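Local structure of probable Rab-related GTPase (Acanthamoeba polyphaga mimivirus, 5XC5) at residues 22-27 with 155-160; 61-66 with 70-75; 143-148 with 161-166. The protein binds GTP with magnesium as a Rab-type small GTPase of a giant virus and may take part in protein transport. The protein carries 1 engineered substitution. One frame throughout, in Å; residues are numbered along the deposited sequence. Where two conformers were deposited one is given.

Contact 1: residues 22-27 with 155-160; sequences VHQFLF and DTVNNL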
loop_
_atom_site.group_PDB
_atom_site.type_symbol
_atom_site.label_atom_id
_atom_site.label_comp_id
_atom_site.label_asym_id
_atom_site.label_seq_id
_atom_site.Cartn_x
_atom_site.Cartn_y
_atom_site.Cartn_z
ATOM N N VAL A 22 3.298 0.038 7.345
ATOM C CA VAL A 22 4.685 -0.400 7.208
ATOM C C VAL A 22 5.314 -0.676 8.568
ATOM O O VAL A 22 6.026 -1.675 8.741
ATOM C CB VAL A 22 5.487 0.713 6.507
ATOM C CG1 VAL A 22 6.987 0.550 6.775
ATOM C CG2 VAL A 22 5.201 0.739 5.044
ATOM N N HIS A 23 5.062 0.193 9.552
ATOM C CA HIS A 23 5.629 -0.025 10.882
ATOM C C HIS A 23 5.103 -1.319 11.485
ATOM O O HIS A 23 5.849 -2.056 12.138
ATOM C CB HIS A 23 5.289 1.147 11.808
ATOM C CG HIS A 23 6.008 2.428 11.489
ATOM N ND1 HIS A 23 6.514 2.721 10.242
ATOM C CD2 HIS A 23 6.302 3.493 12.272
ATOM C CE1 HIS A 23 7.083 3.914 10.265
ATOM N NE2 HIS A 23 6.973 4.401 11.489
ATOM N N GLN A 24 3.819 -1.612 11.272
ATOM C CA GLN A 24 3.258 -2.854 11.786
ATOM C C GLN A 24 3.913 -4.061 11.126
ATOM O O GLN A 24 4.246 -5.042 11.798
ATOM C CB GLN A 24 1.747 -2.848 11.559
ATOM C CG GLN A 24 1.005 -4.048 12.134
ATOM C CD GLN A 24 0.988 -4.051 13.653
ATOM O OE1 GLN A 24 1.795 -4.720 14.284
ATOM N NE2 GLN A 24 0.059 -3.300 14.243
ATOM N N PHE A 25 4.127 -4.002 9.809
ATOM C CA PHE A 25 4.811 -5.088 9.112
ATOM C C PHE A 25 6.226 -5.287 9.646
ATOM O O PHE A 25 6.701 -6.422 9.766
ATOM C CB PHE A 25 4.833 -4.808 7.606
ATOM C CG PHE A 25 5.600 -5.828 6.804
ATOM C CD1 PHE A 25 5.160 -7.139 6.714
ATOM C CD2 PHE A 25 6.753 -5.462 6.131
ATOM C CE1 PHE A 25 5.868 -8.080 5.967
ATOM C CE2 PHE A 25 7.464 -6.385 5.387
ATOM C CZ PHE A 25 7.017 -7.699 5.306
ATOM N N LEU A 26 6.916 -4.192 9.968
ATOM C CA LEU A 26 8.289 -4.286 10.457
ATOM C C LEU A 26 8.372 -4.664 11.933
ATOM O O LEU A 26 9.315 -5.361 12.330
ATOM C CB LEU A 26 9.010 -2.959 10.231
ATOM C CG LEU A 26 9.110 -2.467 8.795
ATOM C CD1 LEU A 26 9.579 -1.016 8.797
ATOM C CD2 LEU A 26 10.049 -3.329 7.990
ATOM N N PHE A 27 7.428 -4.222 12.769
ATOM C CA PHE A 27 7.574 -4.357 14.215
ATOM C C PHE A 27 6.347 -5.003 14.844
ATOM O O PHE A 27 5.211 -4.754 14.435
ATOM C CB PHE A 27 7.828 -2.994 14.870
ATOM C CG PHE A 27 8.798 -2.133 14.110
ATOM C CD1 PHE A 27 10.077 -2.585 13.830
ATOM C CD2 PHE A 27 8.420 -0.880 13.649
ATOM C CE1 PHE A 27 10.966 -1.801 13.118
ATOM C CE2 PHE A 27 9.311 -0.090 12.936
ATOM C CZ PHE A 27 10.580 -0.550 12.672
ATOM N N ASP A 155 -2.721 -9.182 11.935
ATOM C CA ASP A 155 -3.149 -10.261 11.048
ATOM C C ASP A 155 -3.508 -9.731 9.664
ATOM O O ASP A 155 -3.247 -10.390 8.649
ATOM C CB ASP A 155 -4.330 -11.017 11.660
ATOM C CG ASP A 155 -3.937 -11.862 12.854
ATOM O OD1 ASP A 155 -2.745 -11.869 13.239
ATOM O OD2 ASP A 155 -4.832 -12.507 13.428
ATOM N N THR A 156 -4.083 -8.528 9.594
ATOM C CA THR A 156 -4.421 -7.991 8.282
ATOM C C THR A 156 -3.199 -7.464 7.548
ATOM O O THR A 156 -3.153 -7.512 6.313
ATOM C CB THR A 156 -5.474 -6.885 8.377
ATOM O OG1 THR A 156 -4.889 -5.671 8.868
ATOM C CG2 THR A 156 -6.658 -7.306 9.249
ATOM N N VAL A 157 -2.187 -6.993 8.278
ATOM C CA VAL A 157 -0.969 -6.506 7.637
ATOM C C VAL A 157 -0.120 -7.669 7.150
ATOM O O VAL A 157 0.409 -7.648 6.031
ATOM C CB VAL A 157 -0.213 -5.588 8.615
ATOM C CG1 VAL A 157 1.153 -5.214 8.061
ATOM C CG2 VAL A 157 -1.043 -4.344 8.924
ATOM N N ASN A 158 -0.023 -8.726 7.953
ATOM C CA ASN A 158 0.641 -9.936 7.491
ATOM C C ASN A 158 -0.015 -10.474 6.230
ATOM O O ASN A 158 0.673 -10.925 5.298
ATOM C CB ASN A 158 0.613 -10.979 8.607
ATOM C CG ASN A 158 1.163 -12.313 8.175
ATOM O OD1 ASN A 158 0.410 -13.251 7.930
ATOM N ND2 ASN A 158 2.484 -12.406 8.079
ATOM N N ASN A 159 -1.342 -10.426 6.179
ATOM C CA ASN A 159 -2.061 -10.941 5.022
ATOM C C ASN A 159 -1.774 -10.109 3.777
ATOM O O ASN A 159 -1.500 -10.658 2.703
ATOM C CB ASN A 159 -3.558 -10.963 5.320
ATOM C CG ASN A 159 -4.369 -11.556 4.189
ATOM O OD1 ASN A 159 -4.228 -12.737 3.863
ATOM N ND2 ASN A 159 -5.220 -10.742 3.576
ATOM N N LEU A 160 -1.840 -8.780 3.893
ATOM C CA LEU A 160 -1.662 -7.957 2.699
ATOM C C LEU A 160 -0.229 -8.034 2.184
ATOM O O LEU A 160 -0.006 -8.099 0.968
ATOM C CB LEU A 160 -2.154 -6.518 2.913
ATOM C CG LEU A 160 -1.305 -5.550 3.746
ATOM C CD1 LEU A 160 -0.255 -4.822 2.893
ATOM C CD2 LEU A 160 -2.151 -4.525 4.483
#
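Helices 18-26 and 154-169 pass close together here, with the CA atoms of Phe25 and Val157 6.1 Å apart. The two belong to the small GTPase fold: helix 18-26 follows the P-loop and helix 154-169 is the last helix of the chain. They pack against each other on one face of the central sheet. Val157 points at helix 18-26, and its two methyls divide the work. Val157 CG1 stands anti to the backbone N (chi1 172°) and meets the backbone of the other helix, 3.7 Å from Phe25 N. The same methyl lies beside CB of Phe25, so the contact is made at the root of that side chain and not by its ring. The ring goes on to stack with Phe161 and lies against Leu57 and Ile59 of the sheet. CG2 of Val157 turns to the aliphatic part of Gln24. The two side chains run obliquely to one another. Gln24 bends at chi2 (69°), and its amide leaves the apolar contact; NE2 is hydrogen-bonded to Ser151 O, in the loop before helix 154-169. Gln24 thus touches the helix with its methylenes and the loop before it with its amide. All three touching residues are buried. Across this interface the nearest atoms of Gln24 and Val157 are CG and CG2, 3.8 Å apart.

Contact 2: residues 61-66 with 70-75; sequences DTAGLE and SITKMY. Engineered in segment 61-66: Leu65 (natural residue Gln). With GTP (guanosine-5'-triphosphate), chain B.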
loop_
_atom_site.group_PDB
_atom_site.type_symbol
_atom_site.label_atom_id
_atom_site.label_comp_id
_atom_site.label_asym_id
_atom_site.label_seq_id
_atom_site.Cartn_x
_atom_site.Cartn_y
_atom_site.Cartn_z
ATOM N N ASP A 61 8.238 4.034 1.813
ATOM C CA ASP A 61 7.011 4.612 2.346
ATOM C C ASP A 61 6.998 6.086 1.948
ATOM O O ASP A 61 7.888 6.839 2.348
ATOM C CB ASP A 61 7.057 4.464 3.869
ATOM C CG ASP A 61 5.865 5.089 4.563
ATOM O OD1 ASP A 61 4.820 5.272 3.901
ATOM O OD2 ASP A 61 5.980 5.392 5.777
ATOM N N THR A 62 6.023 6.492 1.136
ATOM C CA THR A 62 6.060 7.806 0.495
ATOM C C THR A 62 5.025 8.754 1.089
ATOM O O THR A 62 4.109 8.352 1.805
ATOM C CB THR A 62 5.845 7.701 -1.024
ATOM O OG1 THR A 62 4.493 7.310 -1.294
ATOM C CG2 THR A 62 6.779 6.695 -1.651
ATOM N N ALA A 63 5.179 10.033 0.755
ATOM C CA ALA A 63 4.279 11.078 1.229
ATOM C C ALA A 63 2.971 11.095 0.444
ATOM O O ALA A 63 2.965 11.044 -0.793
ATOM C CB ALA A 63 4.946 12.442 1.054
ATOM N N GLY A 64 1.865 11.234 1.177
ATOM C CA GLY A 64 0.564 11.467 0.582
ATOM C C GLY A 64 0.126 12.920 0.532
ATOM O O GLY A 64 -0.813 13.246 -0.199
ATOM N N LEU A 65 0.785 13.802 1.285
ATOM C CA LEU A 65 0.415 15.214 1.265
ATOM C C LEU A 65 0.624 15.795 -0.124
ATOM O O LEU A 65 1.645 15.556 -0.773
ATOM C CB LEU A 65 1.240 15.997 2.280
ATOM C CG LEU A 65 0.799 15.821 3.738
ATOM C CD1 LEU A 65 1.888 16.352 4.631
ATOM C CD2 LEU A 65 -0.519 16.517 4.030
ATOM N N GLU A 66 -0.345 16.588 -0.571
ATOM C CA GLU A 66 -0.345 17.030 -1.957
ATOM C C GLU A 66 0.894 17.846 -2.286
ATOM O O GLU A 66 1.445 17.725 -3.385
ATOM C CB GLU A 66 -1.625 17.802 -2.271
ATOM C CG GLU A 66 -2.885 17.003 -1.976
ATOM C CD GLU A 66 -4.153 17.628 -2.535
ATOM O OE1 GLU A 66 -4.115 18.805 -2.964
ATOM O OE2 GLU A 66 -5.194 16.929 -2.531
ATOM N N SER A 70 5.725 15.938 -5.588
ATOM C CA SER A 70 6.896 15.948 -6.457
ATOM C C SER A 70 8.082 15.220 -5.843
ATOM O O SER A 70 9.042 14.939 -6.564
ATOM C CB SER A 70 7.264 17.364 -6.912
ATOM O OG SER A 70 7.798 18.119 -5.847
ATOM N N ILE A 71 8.033 14.901 -4.547
ATOM C CA ILE A 71 8.985 13.963 -3.956
ATOM C C ILE A 71 8.570 12.535 -4.256
ATOM O O ILE A 71 9.365 11.726 -4.748
ATOM C CB ILE A 71 9.094 14.163 -2.432
ATOM C CG1 ILE A 71 9.511 15.586 -2.070
ATOM C CG2 ILE A 71 10.070 13.135 -1.842
ATOM C CD1 ILE A 71 9.518 15.844 -0.561
ATOM N N THR A 72 7.315 12.208 -3.961
ATOM C CA THR A 72 6.822 10.846 -4.116
ATOM C C THR A 72 6.995 10.347 -5.541
ATOM O O THR A 72 7.335 9.177 -5.757
ATOM C CB THR A 72 5.358 10.810 -3.675
ATOM O OG1 THR A 72 5.317 11.060 -2.263
ATOM C CG2 THR A 72 4.712 9.468 -3.989
ATOM N N LYS A 73 6.801 11.231 -6.522
ATOM C CA LYS A 73 6.926 10.868 -7.926
ATOM C C LYS A 73 8.300 10.288 -8.241
ATOM O O LYS A 73 8.417 9.420 -9.110
ATOM C CB LYS A 73 6.658 12.117 -8.773
ATOM C CG LYS A 73 6.896 11.955 -10.264
ATOM C CD LYS A 73 6.440 13.196 -11.049
ATOM C CE LYS A 73 4.921 13.306 -11.114
ATOM N NZ LYS A 73 4.439 14.597 -11.704
ATOM N N MET A 74 9.341 10.732 -7.535
ATOM C CA MET A 74 10.702 10.283 -7.825
ATOM C C MET A 74 10.969 8.864 -7.363
ATOM O O MET A 74 12.062 8.344 -7.623
ATOM C CB MET A 74 11.704 11.255 -7.197
ATOM C CG MET A 74 11.622 12.667 -7.769
ATOM S SD MET A 74 11.888 12.708 -9.558
ATOM C CE MET A 74 13.582 12.172 -9.644
ATOM N N TYR A 75 10.006 8.218 -6.709
ATOM C CA TYR A 75 10.164 6.863 -6.205
ATOM C C TYR A 75 9.385 5.834 -7.009
ATOM O O TYR A 75 9.478 4.636 -6.709
ATOM C CB TYR A 75 9.826 6.818 -4.705
ATOM C CG TYR A 75 10.855 7.598 -3.935
ATOM C CD1 TYR A 75 10.701 8.961 -3.717
ATOM C CD2 TYR A 75 12.027 6.992 -3.495
ATOM C CE1 TYR A 75 11.670 9.695 -3.053
ATOM C CE2 TYR A 75 13.005 7.716 -2.834
ATOM C CZ TYR A 75 12.819 9.066 -2.610
ATOM O OH TYR A 75 13.788 9.791 -1.951
HETATM P PG GTP B . 1.093 10.520 5.142
HETATM O O1G GTP B . 2.505 10.113 5.515
HETATM O O2G GTP B . 0.771 11.914 5.595
HETATM O O3G GTP B . 0.802 10.314 3.672
HETATM O O3B GTP B . 0.008 9.613 5.975
HETATM P PB GTP B . 0.014 8.001 6.163
HETATM O O1B GTP B . 1.428 7.477 6.310
HETATM O O2B GTP B . -0.776 7.356 5.059
HETATM O O3A GTP B . -0.886 7.752 7.483
HETATM P PA GTP B . -0.322 7.459 8.979
HETATM O O1A GTP B . 0.246 6.038 9.072
HETATM O O2A GTP B . 0.609 8.604 9.429
HETATM O "O5'" GTP B . -1.718 7.462 9.813
HETATM C "C5'" GTP B . -2.512 8.627 9.911
HETATM C "C4'" GTP B . -3.423 8.517 11.133
HETATM O "O4'" GTP B . -4.342 7.463 10.890
HETATM C "C3'" GTP B . -2.688 8.179 12.416
HETATM O "O3'" GTP B . -3.264 8.889 13.504
HETATM C "C2'" GTP B . -2.947 6.699 12.592
HETATM O "O2'" GTP B . -2.923 6.296 13.941
HETATM C "C1'" GTP B . -4.316 6.539 11.962
HETATM N N9 GTP B . -4.458 5.173 11.441
HETATM C C8 GTP B . -3.563 4.467 10.681
HETATM N N7 GTP B . -4.080 3.253 10.404
HETATM C C5 GTP B . -5.303 3.177 10.990
HETATM C C6 GTP B . -6.268 2.177 11.034
HETATM O O6 GTP B . -6.142 1.070 10.481
HETATM N N1 GTP B . -7.415 2.447 11.741
HETATM C C2 GTP B . -7.632 3.653 12.373
HETATM N N2 GTP B . -8.774 3.831 13.028
HETATM N N3 GTP B . -6.689 4.653 12.330
HETATM C C4 GTP B . -5.547 4.385 11.645
HETATM O O HOH W 1 7.712 10.884 -0.503
#
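Thr72 reaches Ala63 because its chi1 of -67° sets OG1 anti to its own carbonyl carbon and CG2 anti to its backbone N. The hydroxyl then faces the backbone of Ala63 and the methyl faces Thr62. Thr72 OG1 donates to Ala63 O at 2.8 Å. It meets that oxygen in the carbonyl plane, on a lone pair; the angle at the carbonyl oxygen is 122°. A water donates to Thr72 OG1 and accepts from Ala63 N, each at 3.0 Å. Thr72 thus holds the backbone N and O of Ala63, one through water and the other directly. The Thr62 and Thr72 side chains lie roughly perpendicular, with Thr72 CG2 3.5 Å from Thr62 OG1. That hydroxyl has its hydrogen bond elsewhere, with Leu10 O. On the other side of the loop Gly64 N donates to GTP O3G at 2.9 Å, so the contact backs the loop that meets the gamma-phosphate. This is the DTAG segment of switch II in small GTPases. Leu65, next in line, is an engineered replacement of the natural glutamine. The loop leaves strand 54-61 at Asp61, whose OD2 is hydrogen-bonded to Ser19 OG of helix 18-26, and leads into helix 69-72, which carries Thr72.

Contact 3: residues 143-148 with 161-166; sequences DCDYVF and FGKMID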
loop_
_atom_site.group_PDB
_atom_site.type_symbol
_atom_site.label_atom_id
_atom_site.label_comp_id
_atom_site.label_asym_id
_atom_site.label_seq_id
_atom_site.Cartn_x
_atom_site.Cartn_y
_atom_site.Cartn_z
ATOM N N ASP A 143 -6.929 -3.394 -13.538
ATOM C CA ASP A 143 -5.810 -4.335 -13.577
ATOM C C ASP A 143 -5.034 -4.340 -12.260
ATOM O O ASP A 143 -3.812 -4.204 -12.227
ATOM C CB ASP A 143 -4.903 -4.055 -14.778
ATOM C CG ASP A 143 -3.833 -5.109 -14.975
ATOM O OD1 ASP A 143 -4.037 -6.274 -14.563
ATOM O OD2 ASP A 143 -2.779 -4.763 -15.548
ATOM N N CYS A 144 -5.766 -4.482 -11.161
ATOM C CA CYS A 144 -5.167 -4.484 -9.835
ATOM C C CYS A 144 -6.031 -5.334 -8.914
ATOM O O CYS A 144 -7.175 -5.668 -9.231
ATOM C CB CYS A 144 -4.974 -3.061 -9.286
ATOM S SG CYS A 144 -6.497 -2.103 -9.074
ATOM N N ASP A 145 -5.461 -5.684 -7.771
ATOM C CA ASP A 145 -6.102 -6.506 -6.757
ATOM C C ASP A 145 -6.475 -5.619 -5.573
ATOM O O ASP A 145 -6.101 -4.446 -5.511
ATOM C CB ASP A 145 -5.123 -7.616 -6.345
ATOM C CG ASP A 145 -5.793 -8.795 -5.646
ATOM O OD1 ASP A 145 -7.037 -8.882 -5.576
ATOM O OD2 ASP A 145 -5.033 -9.655 -5.149
ATOM N N TYR A 146 -7.215 -6.189 -4.624
ATOM C CA TYR A 146 -7.664 -5.451 -3.451
ATOM C C TYR A 146 -7.570 -6.329 -2.211
ATOM O O TYR A 146 -7.601 -7.564 -2.292
ATOM C CB TYR A 146 -9.117 -4.970 -3.593
ATOM C CG TYR A 146 -10.088 -6.117 -3.734
ATOM C CD1 TYR A 146 -10.281 -6.733 -4.966
ATOM C CD2 TYR A 146 -10.786 -6.613 -2.633
ATOM C CE1 TYR A 146 -11.153 -7.807 -5.112
ATOM C CE2 TYR A 146 -11.661 -7.687 -2.765
ATOM C CZ TYR A 146 -11.839 -8.280 -4.007
ATOM O OH TYR A 146 -12.707 -9.346 -4.149
ATOM N N VAL A 147 -7.516 -5.664 -1.054
ATOM C CA VAL A 147 -7.458 -6.334 0.240
ATOM C C VAL A 147 -7.968 -5.342 1.269
ATOM O O VAL A 147 -7.860 -4.128 1.083
ATOM C CB VAL A 147 -6.008 -6.801 0.539
ATOM C CG1 VAL A 147 -5.061 -5.616 0.687
ATOM C CG2 VAL A 147 -5.952 -7.705 1.767
ATOM N N PHE A 148 -8.491 -5.857 2.379
ATOM C CA PHE A 148 -8.994 -5.032 3.471
ATOM C C PHE A 148 -8.085 -5.162 4.687
ATOM O O PHE A 148 -7.640 -6.266 5.026
ATOM C CB PHE A 148 -10.425 -5.442 3.824
ATOM C CG PHE A 148 -11.429 -5.072 2.762
ATOM C CD1 PHE A 148 -11.633 -5.896 1.658
ATOM C CD2 PHE A 148 -12.141 -3.893 2.851
ATOM C CE1 PHE A 148 -12.548 -5.549 0.668
ATOM C CE2 PHE A 148 -13.069 -3.547 1.875
ATOM C CZ PHE A 148 -13.265 -4.379 0.783
ATOM N N PHE A 161 0.761 -8.060 3.085
ATOM C CA PHE A 161 2.122 -8.276 2.606
ATOM C C PHE A 161 2.314 -9.682 2.067
ATOM O O PHE A 161 3.094 -9.876 1.126
ATOM C CB PHE A 161 3.168 -7.936 3.665
ATOM C CG PHE A 161 3.527 -6.498 3.675
ATOM C CD1 PHE A 161 4.496 -6.011 2.819
ATOM C CD2 PHE A 161 2.868 -5.617 4.514
ATOM C CE1 PHE A 161 4.821 -4.677 2.813
ATOM C CE2 PHE A 161 3.188 -4.276 4.515
ATOM C CZ PHE A 161 4.163 -3.800 3.652
ATOM N N GLY A 162 1.598 -10.667 2.613
ATOM C CA GLY A 162 1.701 -12.011 2.072
ATOM C C GLY A 162 1.255 -12.095 0.626
ATOM O O GLY A 162 1.870 -12.793 -0.184
ATOM N N LYS A 163 0.166 -11.401 0.284
ATOM C CA LYS A 163 -0.276 -11.352 -1.107
ATOM C C LYS A 163 0.807 -10.748 -1.991
ATOM O O LYS A 163 1.097 -11.260 -3.077
ATOM C CB LYS A 163 -1.547 -10.510 -1.216
ATOM C CG LYS A 163 -2.757 -11.107 -0.519
ATOM C CD LYS A 163 -3.943 -10.128 -0.493
ATOM C CE LYS A 163 -4.582 -9.891 -1.871
ATOM N NZ LYS A 163 -5.196 -11.134 -2.430
ATOM N N MET A 164 1.421 -9.661 -1.530
ATOM C CA MET A 164 2.482 -9.016 -2.290
ATOM C C MET A 164 3.694 -9.929 -2.439
ATOM O O MET A 164 4.287 -10.011 -3.519
ATOM C CB MET A 164 2.867 -7.708 -1.595
ATOM C CG MET A 164 4.017 -6.935 -2.243
ATOM S SD MET A 164 3.643 -6.353 -3.930
ATOM C CE MET A 164 2.245 -5.227 -3.658
ATOM N N ILE A 165 4.067 -10.623 -1.362
ATOM C CA ILE A 165 5.220 -11.520 -1.386
ATOM C C ILE A 165 4.997 -12.657 -2.377
ATOM O O ILE A 165 5.882 -12.982 -3.183
ATOM C CB ILE A 165 5.520 -12.036 0.034
ATOM C CG1 ILE A 165 6.042 -10.892 0.906
ATOM C CG2 ILE A 165 6.506 -13.219 -0.012
ATOM C CD1 ILE A 165 5.869 -11.137 2.381
ATOM N N ASP A 166 3.811 -13.279 -2.334
ATOM C CA ASP A 166 3.509 -14.362 -3.269
ATOM C C ASP A 166 3.678 -13.900 -4.711
ATOM O O ASP A 166 4.267 -14.608 -5.533
ATOM C CB ASP A 166 2.079 -14.875 -3.076
ATOM C CG ASP A 166 1.865 -15.582 -1.752
ATOM O OD1 ASP A 166 2.841 -15.815 -1.017
ATOM O OD2 ASP A 166 0.699 -15.921 -1.454
HETATM O O HOH W 2 -7.970 -10.865 -4.084
#
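Lys163 of helix 154-169 reaches across to strand 145-148 and meets Asp145 and Val147. Strand and helix run nearly antiparallel, at 153° between their directions, and the axes of strand 145-148 and the helical segment 161-166 come within 10.2 Å at their closest. A long side chain is what spans that gap. The buried part is the apolar one. Val147 CG2 lies 3.9 Å from Lys163 CD, and the valine and the lysine lie alongside one another, pointing opposite ways. The CE of Lys163 also passes near the backbone, 3.8 Å from Tyr146 O. Val147 packs further on Asn159 and Leu160 of the same helix.

The polar side is partly exposed and bridged by water. Lys163 bends at chi3 and chi4, which folds its ammonium group back to the Asp145 carboxylate. Lys163 NZ donates to Asp145 OD2 at 3.1 Å in a salt bridge. It comes to the syn side of that oxygen, but 31° out of the carboxylate plane. Water 2 bridges the pair a second time: it donates to Asp145 OD1 at 2.7 Å and accepts from Lys163 NZ at 3.2 Å. OD1 also takes a weak bond from Tyr146 N, while OD2 is hydrogen-bonded to Tyr113 OH at the start of the neighbouring strand. Both carboxylate oxygens are thus engaged, and these several bonds would hold the group in its rotation. The positive lysine would probably favour the ionised form of Asp145.

Strand 145-148 is the outermost strand at this edge of the sheet and pairs with strand 113-119. The chain continues from it through a loop into helix 154-169, which folds back along the sheet. This is the closing beta-alpha unit of the Ras-like P-loop GTPase fold.

Overall arrangement
Contacts 1 and 3 share helix 154-169: contact 1 uses residues 155-160 of it and contact 3 residues 161-166, but the two sets of neighbours overlap. Their centres are 13 Å apart, and they touch directly, for instance with Thr156 CB 4.0 Å from Phe148 O. The centre of contact 2 is 21 Å from each of the others. Its nearest atoms come within about 4 Å of contact 1, without touching, and about 9 Å of contact 3, which lies across the centre of the chain from it. It alone of the three bonds to the nucleotide, at the gamma-phosphate. In contact 1 the side chain of Val157 is about 8 Å from GTP. In contact 3 that of Val147 is about 12 Å from it.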